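Local coordinates for protein AfJAMM (Archaeoglobus fulgidus, PDB 1R5X) that is probably a zinc metallopeptidase of the JAMM (MPN) family, related to the metalloprotease-like subunits of the proteasome lid and the signalosome, at residues D33-L38 against V78-S83. Residues are numbered along the deposited sequence; the frame is centred on the assembly and turned at random.
Sequences DEFIAL and VHSHPS. With ZN (zinc ion), chain C.
Glu34 reaches over the backbone of 78-83 to the zinc-binding histidines, its OE2 lying 3.2 Å from CD2 of His81 at the ring edge, with carboxylate and imidazole planes only 14° apart. The CG of Glu34 lies anti to its carbonyl carbon (chi1 -57°) and the chain runs on extended, which carries the acid toward the metal. His79 and His81 each bind the zinc ion through NE2 at 2.0 Å, and Asp92 is a further ligand. This is the JAMM motif, in which a glutamate just ahead of the neighbouring strand 36-40 faces the His-X-His pair; in relatives the equivalent acid is the probable general base. On the face opposite His79, CG1 of Val78 touches CB of Ala37 and, from the loop just before the strand, CE2 of Phe35, each at 3.9 Å; Val78 and Phe35 also pack against helix 17-30. Beyond the ladder bonds between Ala37 and Val78, Ser80 turns OG to accept the N-H of Phe35 at 2.9 Å (161° at the hydrogen), while water 1 links that hydroxyl to Asp33 O. With an alanine in place of this serine, Phe35 N would probably be left without its acceptor and the water without its hydroxyl partner.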
# COMPACT_ATOMS: atom_id res chain seq x y z
N ASP A 33 1.23 -1.97 -15.93
CA ASP A 33 -0.09 -2.25 -15.39
C ASP A 33 -0.09 -2.02 -13.88
O ASP A 33 0.97 -1.90 -13.27
CB ASP A 33 -0.49 -3.69 -15.71
CG ASP A 33 -0.55 -3.95 -17.21
OD1 ASP A 33 -1.21 -3.16 -17.92
OD2 ASP A 33 0.07 -4.92 -17.69
N GLU A 34 -1.27 -1.94 -13.29
CA GLU A 34 -1.35 -1.71 -11.86
C GLU A 34 -1.27 -2.98 -11.04
O GLU A 34 -1.81 -4.02 -11.41
CB GLU A 34 -2.64 -0.96 -11.52
CG GLU A 34 -2.78 0.36 -12.26
CD GLU A 34 -3.86 1.25 -11.68
OE1 GLU A 34 -5.00 0.77 -11.51
OE2 GLU A 34 -3.57 2.43 -11.41
N PHE A 35 -0.57 -2.89 -9.92
CA PHE A 35 -0.43 -4.00 -9.01
C PHE A 35 -1.41 -3.76 -7.86
O PHE A 35 -1.55 -2.64 -7.39
CB PHE A 35 1.01 -4.05 -8.48
CG PHE A 35 1.15 -4.77 -7.18
CD1 PHE A 35 0.95 -6.15 -7.10
CD2 PHE A 35 1.49 -4.07 -6.03
CE1 PHE A 35 1.09 -6.82 -5.87
CE2 PHE A 35 1.63 -4.73 -4.80
CZ PHE A 35 1.42 -6.10 -4.72
N ILE A 36 -2.12 -4.80 -7.44
CA ILE A 36 -3.05 -4.65 -6.32
C ILE A 36 -3.01 -5.88 -5.41
O ILE A 36 -2.94 -7.02 -5.88
CB ILE A 36 -4.50 -4.43 -6.78
CG1 ILE A 36 -5.39 -4.19 -5.55
CG2 ILE A 36 -5.00 -5.64 -7.57
CD1 ILE A 36 -6.77 -3.69 -5.85
N ALA A 37 -3.06 -5.65 -4.11
CA ALA A 37 -3.02 -6.74 -3.16
C ALA A 37 -3.51 -6.29 -1.79
O ALA A 37 -3.77 -5.11 -1.56
CB ALA A 37 -1.59 -7.28 -3.05
N LEU A 38 -3.64 -7.25 -0.88
CA LEU A 38 -4.09 -6.95 0.47
C LEU A 38 -2.94 -6.96 1.47
O LEU A 38 -1.94 -7.66 1.30
CB LEU A 38 -5.17 -7.93 0.91
CG LEU A 38 -6.45 -7.91 0.08
CD1 LEU A 38 -7.42 -8.96 0.63
CD2 LEU A 38 -7.08 -6.52 0.12
N VAL A 78 -3.02 -2.24 -1.00
CA VAL A 78 -1.90 -1.62 -1.64
C VAL A 78 -2.12 -1.77 -3.15
O VAL A 78 -2.59 -2.80 -3.62
CB VAL A 78 -0.57 -2.29 -1.25
CG1 VAL A 78 -0.57 -3.75 -1.70
CG2 VAL A 78 0.58 -1.55 -1.87
N HIS A 79 -1.80 -0.73 -3.89
CA HIS A 79 -1.91 -0.81 -5.33
C HIS A 79 -1.03 0.27 -5.93
O HIS A 79 -0.67 1.23 -5.26
CB HIS A 79 -3.36 -0.74 -5.81
CG HIS A 79 -3.89 0.64 -6.01
ND1 HIS A 79 -3.97 1.57 -5.00
CD2 HIS A 79 -4.37 1.24 -7.12
CE1 HIS A 79 -4.49 2.69 -5.48
NE2 HIS A 79 -4.74 2.51 -6.76
N SER A 80 -0.67 0.11 -7.19
CA SER A 80 0.22 1.07 -7.83
C SER A 80 -0.36 1.85 -8.99
O SER A 80 -1.44 1.54 -9.50
CB SER A 80 1.50 0.35 -8.25
OG SER A 80 1.20 -0.74 -9.11
N HIS A 81 0.39 2.87 -9.38
CA HIS A 81 0.06 3.77 -10.48
C HIS A 81 1.29 3.87 -11.37
O HIS A 81 2.38 4.15 -10.89
CB HIS A 81 -0.25 5.16 -9.94
CG HIS A 81 -1.55 5.25 -9.21
ND1 HIS A 81 -1.89 6.35 -8.44
CD2 HIS A 81 -2.61 4.40 -9.14
CE1 HIS A 81 -3.10 6.17 -7.93
NE2 HIS A 81 -3.55 4.99 -8.34
N PRO A 82 1.12 3.68 -12.68
CA PRO A 82 2.24 3.75 -13.62
C PRO A 82 2.78 5.17 -13.87
O PRO A 82 3.66 5.37 -14.72
CB PRO A 82 1.67 3.11 -14.88
CG PRO A 82 0.23 3.52 -14.82
CD PRO A 82 -0.12 3.29 -13.38
N SER A 83 2.26 6.16 -13.15
CA SER A 83 2.73 7.53 -13.31
C SER A 83 3.25 8.03 -11.95
O SER A 83 2.88 7.50 -10.90
CB SER A 83 1.61 8.43 -13.83
OG SER A 83 0.44 8.30 -13.05
ZN ZN C . -5.27 4.25 -7.69
O HOH W 1 1.62 0.75 -11.56